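Local coordinates for 7,8-dihydro-6-hydroxymethylpterin pyrophosphokinase-dihydropteroate synthase (Plasmodium falciparum, PDB 6JWV), which probably makes the pyrophosphate ester of 6-hydroxymethyl-7,8-dihydropterin with ATP and then joins that ester to 4-aminobenzoate, giving the folate precursor 7,8-dihydropteroate, at residues 54-59 / 160-165; 390-395 / 684-689; 606-611 / 665-670. The protein carries 1 engineered substitution. One frame throughout, in Å; residues are numbered along the deposited sequence.

Overall arrangement
Contact 1 joins two antiparallel strands of the pyrophosphokinase part and is partly buried, with a loose end at 160-161; its centre lies about 31 Å from that of contact 2. Contacts 2 and 3 belong to the synthase barrel, have centres about 13 Å apart, are largely buried and share the ligand XTZ. Strands meet in contacts 1 and 2, so direct backbone hydrogen bonds dominate there; a turn meets a helix in contact 3, where a water makes the bridge. Arg686 in contact 2 covers the pterin, whereas Lys609 and Arg610 in contact 3 hold polar groups of the ligand.

Contact 1 (54-59 / 160-165); sequences LYETVP and TSYFYN. With PH2 (2-amino-6-hydroxymethyl-7,8-dihydro-3H-pteridin-4-one), chain D.
Glu56 OE2 is gripped by two tyrosine hydroxyls: Tyr164 OH donates to it at 2.5 Å, from the anti side and somewhat out of the carboxylate plane, and Tyr384 OH is hydrogen-bonded to it as well. The glutamate runs straight out from its strand, CG anti to the backbone N (chi1 -176°), and this carries it alongside Tyr164, with Glu56 CG 3.4 Å from Tyr164 CE2 and the carboxylate turned 72° against that ring. Toward Tyr162 the relation is different. There the carboxylate stacks on the ring, the planes only 10° apart, and Glu56 CG sits over the face in a CH-pi contact, 4.0 Å from the Tyr162 centroid.

The strands themselves pair antiparallel. Tyr55 with Asn165 and Thr57 with Phe163 are hydrogen-bonded pairs, the latter including Thr57 N to Phe163 O at 2.7 Å, and between them Glu56 and Tyr164 form a non-hydrogen-bonded pair.

The alternation of the strands sends Thr57, Phe163 and Asn165 to the other face, where the pterin PH2 lies. Its ring system covers one face of the Phe163 ring, PH2 C10 standing 3.4 Å above the plane, while Pro59 CB packs at the ring's edge, 3.6 Å from Phe163 CE1. Polar groups bond to the pterin's rim: PH2 N6 donates to Val58 O at 2.9 Å, and Asn165 ND2, which also bonds Leu22 O, donates to PH2 O8 at 3.0 Å. A further bond from PH2 N7 to Asn165 OD1 is less certain in its placing. PH2 is also hydrogen-bonded to Glu60 N. An aromatic ring laid against the pterin, with an asparagine and backbone groups at its rim, is typical of the substrate pocket of hydroxymethyldihydropterin pyrophosphokinases.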
loop_
_atom_site.group_PDB
_atom_site.type_symbol
_atom_site.label_atom_id
_atom_site.label_comp_id
_atom_site.label_asym_id
_atom_site.label_seq_id
_atom_site.Cartn_x
_atom_site.Cartn_y
_atom_site.Cartn_z
ATOM N N LEU A 54 -23.226 12.233 6.923
ATOM C CA LEU A 54 -22.951 13.634 6.849
ATOM C C LEU A 54 -21.943 13.833 5.703
ATOM O O LEU A 54 -20.997 13.044 5.554
ATOM C CB LEU A 54 -22.400 14.065 8.209
ATOM C CG LEU A 54 -22.282 15.540 8.612
ATOM C CD1 LEU A 54 -23.386 16.407 8.024
ATOM C CD2 LEU A 54 -22.244 15.653 10.131
ATOM N N TYR A 55 -22.166 14.839 4.861
ATOM C CA TYR A 55 -21.211 15.160 3.770
ATOM C C TYR A 55 -20.743 16.624 3.736
ATOM O O TYR A 55 -21.540 17.548 3.940
ATOM C CB TYR A 55 -21.760 14.761 2.396
ATOM C CG TYR A 55 -21.965 13.274 2.223
ATOM C CD1 TYR A 55 -23.173 12.674 2.578
ATOM C CD2 TYR A 55 -20.956 12.462 1.676
ATOM C CE1 TYR A 55 -23.366 11.311 2.420
ATOM C CE2 TYR A 55 -21.137 11.089 1.515
ATOM C CZ TYR A 55 -22.342 10.514 1.891
ATOM O OH TYR A 55 -22.541 9.142 1.743
ATOM N N GLU A 56 -19.442 16.804 3.506
ATOM C CA GLU A 56 -18.871 18.090 3.101
ATOM C C GLU A 56 -18.999 18.182 1.592
ATOM O O GLU A 56 -18.365 17.422 0.854
ATOM C CB GLU A 56 -17.401 18.209 3.509
ATOM C CG GLU A 56 -16.794 19.572 3.201
ATOM C CD GLU A 56 -15.343 19.657 3.621
ATOM O OE1 GLU A 56 -14.476 19.156 2.865
ATOM O OE2 GLU A 56 -15.076 20.219 4.704
ATOM N N THR A 57 -19.825 19.116 1.143
ATOM C CA THR A 57 -20.196 19.175 -0.270
ATOM C C THR A 57 -19.934 20.525 -0.942
ATOM O O THR A 57 -20.191 21.579 -0.357
ATOM C CB THR A 57 -21.664 18.760 -0.470
ATOM O OG1 THR A 57 -22.177 19.421 -1.620
ATOM C CG2 THR A 57 -22.501 19.202 0.666
ATOM N N VAL A 58 -19.431 20.464 -2.177
ATOM C CA VAL A 58 -19.192 21.646 -3.035
ATOM C C VAL A 58 -20.536 22.309 -3.368
ATOM O O VAL A 58 -21.502 21.599 -3.670
ATOM C CB VAL A 58 -18.391 21.265 -4.321
ATOM C CG1 VAL A 58 -18.401 22.363 -5.384
ATOM C CG2 VAL A 58 -16.957 20.921 -3.964
ATOM N N PRO A 59 -20.607 23.666 -3.276
ATOM C CA PRO A 59 -21.810 24.454 -3.599
ATOM C C PRO A 59 -22.330 24.222 -5.006
ATOM O O PRO A 59 -21.541 24.128 -5.955
ATOM C CB PRO A 59 -21.329 25.893 -3.450
ATOM C CG PRO A 59 -20.309 25.804 -2.374
ATOM C CD PRO A 59 -19.575 24.522 -2.653
ATOM N N THR A 160 -18.188 31.011 -1.448
ATOM C CA THR A 160 -17.103 30.024 -1.492
ATOM C C THR A 160 -17.394 28.861 -0.546
ATOM O O THR A 160 -17.315 27.699 -0.960
ATOM C CB THR A 160 -15.728 30.636 -1.124
ATOM O OG1 THR A 160 -15.531 31.868 -1.829
ATOM C CG2 THR A 160 -14.579 29.670 -1.463
ATOM N N SER A 161 -17.730 29.189 0.707
ATOM C CA SER A 161 -17.882 28.229 1.817
ATOM C C SER A 161 -18.642 26.947 1.446
ATOM O O SER A 161 -19.678 27.012 0.785
ATOM C CB SER A 161 -18.550 28.927 3.010
ATOM O OG SER A 161 -18.605 28.085 4.149
ATOM N N TYR A 162 -18.092 25.800 1.855
ATOM C CA TYR A 162 -18.698 24.466 1.670
ATOM C C TYR A 162 -20.058 24.288 2.355
ATOM O O TYR A 162 -20.331 24.921 3.384
ATOM C CB TYR A 162 -17.797 23.407 2.284
ATOM C CG TYR A 162 -16.640 22.939 1.458
ATOM C CD1 TYR A 162 -16.840 22.113 0.344
ATOM C CD2 TYR A 162 -15.327 23.259 1.832
ATOM C CE1 TYR A 162 -15.765 21.660 -0.405
ATOM C CE2 TYR A 162 -14.244 22.807 1.092
ATOM C CZ TYR A 162 -14.472 22.012 -0.022
ATOM O OH TYR A 162 -13.405 21.565 -0.756
ATOM N N PHE A 163 -20.887 23.402 1.799
ATOM C CA PHE A 163 -22.118 22.965 2.462
ATOM C C PHE A 163 -21.914 21.675 3.254
ATOM O O PHE A 163 -21.096 20.812 2.889
ATOM C CB PHE A 163 -23.265 22.799 1.470
ATOM C CG PHE A 163 -23.782 24.093 0.923
ATOM C CD1 PHE A 163 -23.184 24.688 -0.198
ATOM C CD2 PHE A 163 -24.857 24.739 1.533
ATOM C CE1 PHE A 163 -23.659 25.890 -0.704
ATOM C CE2 PHE A 163 -25.330 25.947 1.039
ATOM C CZ PHE A 163 -24.733 26.517 -0.083
ATOM N N TYR A 164 -22.644 21.579 4.356
ATOM C CA TYR A 164 -22.636 20.394 5.188
ATOM C C TYR A 164 -24.018 19.810 5.143
ATOM O O TYR A 164 -24.945 20.368 5.735
ATOM C CB TYR A 164 -22.076 20.705 6.596
ATOM C CG TYR A 164 -20.623 21.049 6.422
ATOM C CD1 TYR A 164 -20.229 22.370 6.109
ATOM C CD2 TYR A 164 -19.643 20.040 6.423
ATOM C CE1 TYR A 164 -18.900 22.682 5.860
ATOM C CE2 TYR A 164 -18.308 20.350 6.187
ATOM C CZ TYR A 164 -17.943 21.669 5.898
ATOM O OH TYR A 164 -16.629 21.985 5.648
ATOM N N ASN A 165 -24.144 18.719 4.377
ATOM C CA ASN A 165 -25.442 18.130 4.009
ATOM C C ASN A 165 -25.752 16.801 4.681
ATOM O O ASN A 165 -24.846 16.040 5.029
ATOM C CB ASN A 165 -25.535 17.954 2.491
ATOM C CG ASN A 165 -25.878 19.244 1.771
ATOM O OD1 ASN A 165 -25.121 19.708 0.911
ATOM N ND2 ASN A 165 -27.018 19.839 2.121
HETATM N N1 PH2 D . -28.162 24.603 -1.098
HETATM C C2 PH2 D . -28.374 25.704 -1.882
HETATM C C3 PH2 D . -27.429 26.066 -3.014
HETATM N N4 PH2 D . -26.306 25.134 -3.157
HETATM N N5 PH2 D . -25.069 23.253 -2.522
HETATM C C6 PH2 D . -24.880 22.171 -1.724
HETATM N N6 PH2 D . -23.807 21.386 -1.938
HETATM N N7 PH2 D . -25.725 21.858 -0.724
HETATM C C8 PH2 D . -26.816 22.588 -0.446
HETATM O O8 PH2 D . -27.560 22.239 0.489
HETATM C C9 PH2 D . -27.100 23.792 -1.277
HETATM C C10 PH2 D . -26.130 24.077 -2.359
HETATM C C11 PH2 D . -29.571 26.624 -1.678
HETATM O O4 PH2 D . -30.336 26.305 -0.504
#

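Contact 2 (390-395 / 684-689); sequences NIVGIL and LIRVHD. With XTZ (4-{[(2-amino-4-oxo-3,4,7,8-tetrahydropteridin-6-yl)methyl]amino}-N-(1,3-thiazol-2-yl)benzenesulfonamide), chain C.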
loop_
_atom_site.group_PDB
_atom_site.type_symbol
_atom_site.label_atom_id
_atom_site.label_comp_id
_atom_site.label_asym_id
_atom_site.label_seq_id
_atom_site.Cartn_x
_atom_site.Cartn_y
_atom_site.Cartn_z
ATOM N N ASN A 390 -6.902 6.939 13.729
ATOM C CA ASN A 390 -6.935 7.360 15.118
ATOM C C ASN A 390 -6.506 6.234 16.041
ATOM O O ASN A 390 -6.870 5.084 15.835
ATOM C CB ASN A 390 -8.360 7.763 15.501
ATOM C CG ASN A 390 -8.818 9.040 14.833
ATOM O OD1 ASN A 390 -8.433 10.136 15.236
ATOM N ND2 ASN A 390 -9.675 8.904 13.831
ATOM N N ILE A 391 -5.733 6.567 17.064
ATOM C CA ILE A 391 -5.388 5.593 18.094
ATOM C C ILE A 391 -6.455 5.608 19.211
ATOM O O ILE A 391 -6.847 6.692 19.704
ATOM C CB ILE A 391 -3.985 5.840 18.684
ATOM C CG1 ILE A 391 -2.926 5.727 17.593
ATOM C CG2 ILE A 391 -3.694 4.850 19.807
ATOM C CD1 ILE A 391 -1.626 6.455 17.895
ATOM N N VAL A 392 -6.910 4.411 19.583
ATOM C CA VAL A 392 -7.768 4.204 20.724
ATOM C C VAL A 392 -6.945 3.444 21.778
ATOM O O VAL A 392 -6.618 2.243 21.603
ATOM C CB VAL A 392 -9.025 3.377 20.346
ATOM C CG1 VAL A 392 -9.898 3.149 21.572
ATOM C CG2 VAL A 392 -9.829 4.042 19.236
ATOM N N GLY A 393 -6.603 4.141 22.859
ATOM C CA GLY A 393 -5.844 3.536 23.945
ATOM C C GLY A 393 -6.743 2.696 24.827
ATOM O O GLY A 393 -7.833 3.147 25.199
ATOM N N ILE A 394 -6.293 1.473 25.136
ATOM C CA ILE A 394 -7.032 0.526 25.978
ATOM C C ILE A 394 -6.739 0.747 27.465
ATOM O O ILE A 394 -5.585 0.757 27.877
ATOM C CB ILE A 394 -6.686 -0.944 25.626
ATOM C CG1 ILE A 394 -7.082 -1.262 24.165
ATOM C CG2 ILE A 394 -7.335 -1.904 26.638
ATOM C CD1 ILE A 394 -6.555 -2.573 23.629
ATOM N N LEU A 395 -7.788 0.913 28.262
ATOM C CA LEU A 395 -7.669 0.855 29.707
ATOM C C LEU A 395 -8.564 -0.236 30.260
ATOM O O LEU A 395 -9.785 -0.116 30.272
ATOM C CB LEU A 395 -8.004 2.204 30.325
ATOM C CG LEU A 395 -7.755 2.418 31.816
ATOM C CD1 LEU A 395 -6.284 2.639 32.153
ATOM C CD2 LEU A 395 -8.562 3.630 32.232
ATOM N N LEU A 684 -10.177 3.791 13.054
ATOM C CA LEU A 684 -9.732 3.659 14.458
ATOM C C LEU A 684 -9.093 2.310 14.726
ATOM O O LEU A 684 -9.649 1.264 14.365
ATOM C CB LEU A 684 -10.884 3.923 15.446
ATOM C CG LEU A 684 -11.588 5.293 15.377
ATOM C CD1 LEU A 684 -12.856 5.184 14.540
ATOM C CD2 LEU A 684 -11.923 5.843 16.752
ATOM N N ILE A 685 -7.914 2.340 15.340
ATOM C CA ILE A 685 -7.237 1.118 15.831
ATOM C C ILE A 685 -7.161 1.129 17.349
ATOM O O ILE A 685 -6.842 2.146 17.952
ATOM C CB ILE A 685 -5.854 0.867 15.182
ATOM C CG1 ILE A 685 -4.926 2.107 15.309
ATOM C CG2 ILE A 685 -6.041 0.391 13.737
ATOM C CD1 ILE A 685 -3.488 1.840 14.924
ATOM N N ARG A 686 -7.513 -0.000 17.952
ATOM C CA ARG A 686 -7.668 -0.122 19.398
ATOM C C ARG A 686 -6.473 -0.875 19.991
ATOM O O ARG A 686 -6.385 -2.086 19.840
ATOM C CB ARG A 686 -8.982 -0.840 19.719
ATOM C CG ARG A 686 -9.306 -0.909 21.197
ATOM C CD ARG A 686 -10.549 -1.743 21.442
ATOM N NE ARG A 686 -10.808 -1.951 22.873
ATOM C CZ ARG A 686 -10.355 -2.975 23.594
ATOM N NH1 ARG A 686 -9.595 -3.940 23.068
ATOM N NH2 ARG A 686 -10.669 -3.026 24.874
ATOM N N VAL A 687 -5.577 -0.161 20.677
ATOM C CA VAL A 687 -4.274 -0.726 21.056
ATOM C C VAL A 687 -3.911 -0.557 22.538
ATOM O O VAL A 687 -4.336 0.406 23.209
ATOM C CB VAL A 687 -3.086 -0.186 20.173
ATOM C CG1 VAL A 687 -3.222 -0.589 18.720
ATOM C CG2 VAL A 687 -2.948 1.327 20.268
ATOM N N HIS A 688 -3.115 -1.512 23.027
ATOM C CA HIS A 688 -2.467 -1.431 24.336
ATOM C C HIS A 688 -1.287 -0.468 24.336
ATOM O O HIS A 688 -1.130 0.301 25.289
ATOM C CB HIS A 688 -1.984 -2.803 24.788
ATOM C CG HIS A 688 -3.094 -3.746 25.109
ATOM N ND1 HIS A 688 -3.554 -4.682 24.208
ATOM C CD2 HIS A 688 -3.854 -3.883 26.222
ATOM C CE1 HIS A 688 -4.550 -5.358 24.753
ATOM N NE2 HIS A 688 -4.748 -4.894 25.975
ATOM N N ASP A 689 -0.481 -0.509 23.269
ATOM C CA ASP A 689 0.805 0.189 23.204
ATOM C C ASP A 689 0.735 1.495 22.432
ATOM O O ASP A 689 1.175 1.561 21.279
ATOM C CB ASP A 689 1.862 -0.752 22.624
ATOM C CG ASP A 689 1.816 -2.139 23.272
ATOM O OD1 ASP A 689 2.092 -2.241 24.480
ATOM O OD2 ASP A 689 1.495 -3.129 22.586
HETATM O O3 XTZ C . -11.501 -6.272 19.043
HETATM C C16 XTZ C . -12.176 -5.608 19.858
HETATM N N2 XTZ C . -13.015 -4.656 19.426
HETATM C C3 XTZ C . -12.080 -5.849 21.321
HETATM N N4 XTZ C . -11.277 -6.794 21.874
HETATM C C4 XTZ C . -11.244 -6.955 23.232
HETATM C C15 XTZ C . -12.077 -6.115 24.173
HETATM N N8 XTZ C . -12.913 -5.127 23.504
HETATM C C2 XTZ C . -12.932 -4.976 22.179
HETATM N N3 XTZ C . -13.731 -4.039 21.596
HETATM C C1 XTZ C . -13.763 -3.903 20.250
HETATM N N1 XTZ C . -14.566 -2.976 19.693
HETATM C C5 XTZ C . -10.360 -7.993 23.881
HETATM N N5 XTZ C . -10.890 -9.345 23.693
HETATM C C6 XTZ C . -10.129 -10.386 23.226
HETATM C C14 XTZ C . -8.820 -10.530 23.704
HETATM C C13 XTZ C . -8.031 -11.567 23.241
HETATM C C9 XTZ C . -8.508 -12.485 22.300
HETATM C C8 XTZ C . -9.828 -12.361 21.818
HETATM C C7 XTZ C . -10.635 -11.313 22.284
HETATM S S1 XTZ C . -7.521 -13.669 21.831
HETATM O O1 XTZ C . -6.395 -13.217 21.094
HETATM O O2 XTZ C . -8.242 -14.555 20.953
HETATM N N6 XTZ C . -6.963 -14.432 23.152
HETATM C C10 XTZ C . -5.937 -14.029 23.977
HETATM S S2 XTZ C . -5.091 -15.095 25.051
HETATM C C12 XTZ C . -4.066 -13.827 25.656
HETATM C C11 XTZ C . -4.444 -12.650 24.998
HETATM N N7 XTZ C . -5.465 -12.758 24.080
#
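Asn390 opens the pairing: its carbonyl O receives Ile685 N at 3.0 Å, while Asn390 CB rests loosely against Leu684 CG. Ile391 turns to the other face of the sheet, and its CG2 branch, anti to the backbone N, meets Val687 CG2 at 3.6 Å on the face packed against helix 690-704. Val392 is bonded through both its backbone groups, N to Ile685 O and O to Val687 N, each at 2.8 Å; its CG2 methyl touches Leu684 CD2 on the inner face. This parallel pairing joins the first and last strands of the synthase's TIM barrel, closing the ring of strands in the pterin-binding fold. Gly393 adds only a CA-H...O contact to Val687 O. Ile394 then bonds from its N to Val687 O, the donor tilted 31° from the carbonyl plane, and sends its side chain across Arg686 at about a right angle. Its CD1 reaches the centre of one His688 ring face, 3.6 Å from the centroid, in a CH-pi contact; His688 ND1 is bonded to Ser607 OG. Ile394 also covers one face of the Arg686 guanidinium, whose opposite face carries the pterin of XTZ, with Arg686 CZ 3.3 Å from XTZ N8. Asp430 forms a salt bridge to Arg686 NE.

Contact 3 (606-611 / 665-670); sequences YSRKRF and KNICGG. With XTZ (4-{[(2-amino-4-oxo-3,4,7,8-tetrahydropteridin-6-yl)methyl]amino}-N-(1,3-thiazol-2-yl)benzenesulfonamide), chain C.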
loop_
_atom_site.group_PDB
_atom_site.type_symbol
_atom_site.label_atom_id
_atom_site.label_comp_id
_atom_site.label_asym_id
_atom_site.label_seq_id
_atom_site.Cartn_x
_atom_site.Cartn_y
_atom_site.Cartn_z
ATOM N N TYR A 606 -6.702 -5.388 17.207
ATOM C CA TYR A 606 -5.836 -6.540 16.952
ATOM C C TYR A 606 -4.885 -6.770 18.120
ATOM O O TYR A 606 -4.268 -7.838 18.219
ATOM C CB TYR A 606 -5.008 -6.334 15.675
ATOM C CG TYR A 606 -4.232 -5.023 15.650
ATOM C CD1 TYR A 606 -3.035 -4.867 16.368
ATOM C CD2 TYR A 606 -4.709 -3.924 14.908
ATOM C CE1 TYR A 606 -2.350 -3.655 16.369
ATOM C CE2 TYR A 606 -4.013 -2.717 14.884
ATOM C CZ TYR A 606 -2.836 -2.587 15.612
ATOM O OH TYR A 606 -2.168 -1.389 15.581
ATOM N N SER A 607 -4.779 -5.763 18.993
ATOM C CA SER A 607 -3.703 -5.648 19.962
ATOM C C SER A 607 -3.581 -6.843 20.909
ATOM O O SER A 607 -4.499 -7.142 21.694
ATOM C CB SER A 607 -3.853 -4.351 20.748
ATOM O OG SER A 607 -2.756 -4.126 21.611
ATOM N N ARG A 608 -2.435 -7.518 20.799
ATOM C CA ARG A 608 -1.980 -8.557 21.737
ATOM C C ARG A 608 -2.732 -9.872 21.599
ATOM O O ARG A 608 -2.631 -10.756 22.462
ATOM C CB ARG A 608 -1.997 -8.058 23.196
ATOM C CG ARG A 608 -1.031 -6.922 23.473
ATOM C CD ARG A 608 -0.798 -6.856 24.955
ATOM N NE ARG A 608 -0.001 -5.703 25.363
ATOM C CZ ARG A 608 0.143 -5.323 26.635
ATOM N NH1 ARG A 608 -0.463 -6.009 27.601
ATOM N NH2 ARG A 608 0.880 -4.263 26.943
ATOM N N LYS A 609 -3.460 -10.014 20.500
ATOM C CA LYS A 609 -4.285 -11.203 20.298
ATOM C C LYS A 609 -3.485 -12.390 19.763
ATOM O O LYS A 609 -2.455 -12.217 19.115
ATOM C CB LYS A 609 -5.514 -10.875 19.439
ATOM C CG LYS A 609 -6.470 -9.934 20.154
ATOM C CD LYS A 609 -7.682 -9.624 19.319
ATOM C CE LYS A 609 -8.666 -8.833 20.147
ATOM N NZ LYS A 609 -9.670 -8.192 19.261
ATOM N N ARG A 610 -3.965 -13.590 20.075
ATOM C CA ARG A 610 -3.294 -14.842 19.727
ATOM C C ARG A 610 -3.026 -14.995 18.234
ATOM O O ARG A 610 -2.001 -15.549 17.852
ATOM C CB ARG A 610 -4.104 -16.050 20.204
ATOM C CG ARG A 610 -4.273 -16.213 21.708
ATOM C CD ARG A 610 -5.320 -17.290 22.012
ATOM N NE ARG A 610 -6.654 -16.975 21.462
ATOM C CZ ARG A 610 -7.575 -17.869 21.077
ATOM N NH1 ARG A 610 -8.741 -17.441 20.598
ATOM N NH2 ARG A 610 -7.346 -19.183 21.149
ATOM N N PHE A 611 -3.927 -14.505 17.384
ATOM C CA PHE A 611 -3.734 -14.626 15.935
ATOM C C PHE A 611 -2.422 -13.984 15.419
ATOM O O PHE A 611 -1.902 -14.402 14.391
ATOM C CB PHE A 611 -4.971 -14.154 15.154
ATOM C CG PHE A 611 -4.997 -12.681 14.860
ATOM C CD1 PHE A 611 -4.341 -12.164 13.731
ATOM C CD2 PHE A 611 -5.701 -11.803 15.690
ATOM C CE1 PHE A 611 -4.357 -10.806 13.462
ATOM C CE2 PHE A 611 -5.737 -10.443 15.415
ATOM C CZ PHE A 611 -5.060 -9.944 14.303
ATOM N N LYS A 665 7.183 -10.007 20.734
ATOM C CA LYS A 665 6.764 -10.363 19.383
ATOM C C LYS A 665 5.340 -9.903 19.071
ATOM O O LYS A 665 5.071 -9.439 17.968
ATOM C CB LYS A 665 6.880 -11.872 19.163
ATOM C CG LYS A 665 8.286 -12.393 18.927
ATOM C CD LYS A 665 8.213 -13.581 17.987
ATOM C CE LYS A 665 9.524 -14.338 17.906
ATOM N NZ LYS A 665 9.480 -15.342 16.801
ATOM N N ASN A 666 4.440 -10.043 20.043
ATOM C CA ASN A 666 3.052 -9.613 19.907
ATOM C C ASN A 666 2.964 -8.105 19.756
ATOM O O ASN A 666 2.221 -7.617 18.904
ATOM C CB ASN A 666 2.208 -10.066 21.105
ATOM C CG ASN A 666 1.385 -11.300 20.810
ATOM O OD1 ASN A 666 0.165 -11.220 20.660
ATOM N ND2 ASN A 666 2.047 -12.451 20.720
ATOM N N ILE A 667 3.716 -7.375 20.581
ATOM C CA ILE A 667 3.789 -5.928 20.452
ATOM C C ILE A 667 4.341 -5.587 19.067
ATOM O O ILE A 667 3.737 -4.816 18.322
ATOM C CB ILE A 667 4.596 -5.272 21.601
ATOM C CG1 ILE A 667 3.709 -5.045 22.828
ATOM C CG2 ILE A 667 5.109 -3.894 21.205
ATOM C CD1 ILE A 667 3.599 -6.178 23.829
ATOM N N CYS A 668 5.445 -6.215 18.701
ATOM C CA CYS A 668 6.085 -5.903 17.436
ATOM C C CYS A 668 5.242 -6.308 16.207
ATOM O O CYS A 668 5.147 -5.554 15.230
ATOM C CB CYS A 668 7.556 -6.374 17.432
ATOM S SG CYS A 668 8.558 -5.328 18.558
ATOM N N GLY A 669 4.580 -7.453 16.290
ATOM C CA GLY A 669 3.605 -7.850 15.282
ATOM C C GLY A 669 2.377 -6.943 15.162
ATOM O O GLY A 669 1.874 -6.728 14.065
ATOM N N GLY A 670 1.907 -6.409 16.290
ATOM C CA GLY A 670 0.807 -5.446 16.311
ATOM C C GLY A 670 1.102 -4.198 15.494
ATOM O O GLY A 670 0.241 -3.712 14.735
HETATM O O3 XTZ C . -11.501 -6.272 19.043
HETATM C C16 XTZ C . -12.176 -5.608 19.858
HETATM N N2 XTZ C . -13.015 -4.656 19.426
HETATM C C3 XTZ C . -12.080 -5.849 21.321
HETATM N N4 XTZ C . -11.277 -6.794 21.874
HETATM C C4 XTZ C . -11.244 -6.955 23.232
HETATM C C15 XTZ C . -12.077 -6.115 24.173
HETATM N N8 XTZ C . -12.913 -5.127 23.504
HETATM C C2 XTZ C . -12.932 -4.976 22.179
HETATM N N3 XTZ C . -13.731 -4.039 21.596
HETATM C C1 XTZ C . -13.763 -3.903 20.250
HETATM N N1 XTZ C . -14.566 -2.976 19.693
HETATM C C5 XTZ C . -10.360 -7.993 23.881
HETATM N N5 XTZ C . -10.890 -9.345 23.693
HETATM C C6 XTZ C . -10.129 -10.386 23.226
HETATM C C14 XTZ C . -8.820 -10.530 23.704
HETATM C C13 XTZ C . -8.031 -11.567 23.241
HETATM C C9 XTZ C . -8.508 -12.485 22.300
HETATM C C8 XTZ C . -9.828 -12.361 21.818
HETATM C C7 XTZ C . -10.635 -11.313 22.284
HETATM S S1 XTZ C . -7.521 -13.669 21.831
HETATM O O1 XTZ C . -6.395 -13.217 21.094
HETATM O O2 XTZ C . -8.242 -14.555 20.953
HETATM N N6 XTZ C . -6.963 -14.432 23.152
HETATM C C10 XTZ C . -5.937 -14.029 23.977
HETATM S S2 XTZ C . -5.091 -15.095 25.051
HETATM C C12 XTZ C . -4.066 -13.827 25.656
HETATM C C11 XTZ C . -4.444 -12.650 24.998
HETATM N N7 XTZ C . -5.465 -12.758 24.080
HETATM O O HOH W 1 -0.230 -6.170 19.685
#
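Tyr606 packs directly against Gly670 of helix 662-680. Its CB already points toward the helix, and with CG between the backbone N and the carbonyl carbon (chi1 53°) the ring is laid obliquely against the backbone of Gly670. CD1, CE1 and CZ all lie along Gly670 O, with Tyr606 CD1 3.8 Å and Tyr606 CZ 3.4 Å from it; at the tip, Tyr606 OH packs on Val687 CG1 of the neighbouring strand.

Tyr606 to Lys609 form a type II beta turn, tied to the helix by one water that accepts from Arg608 N at 2.8 Å and donates to Asn666 O at 3.0 Å. The Arg608 and Ile667 side chains run side by side in the same direction, Arg608 NE 3.9 Å from Ile667 CD1.

Lys609, the last residue of the turn, and Arg610, just after it, both bond to XTZ. Lys609, extended, gives NZ to the pterin carbonyl XTZ O3 at 2.7 Å, and also to Gly605 O and Leu578 O. Arg610 N donates to the sulfonyl oxygen XTZ O1 at 2.7 Å, while Arg610 NE and NH1 both reach XTZ O2, and Asp539 pairs with NH1. A lysine on the pterin carbonyl, with the next backbone N at the sulfonyl, where the 4-aminobenzoate carboxylate would probably lie, fits the dihydropteroate synthase active site.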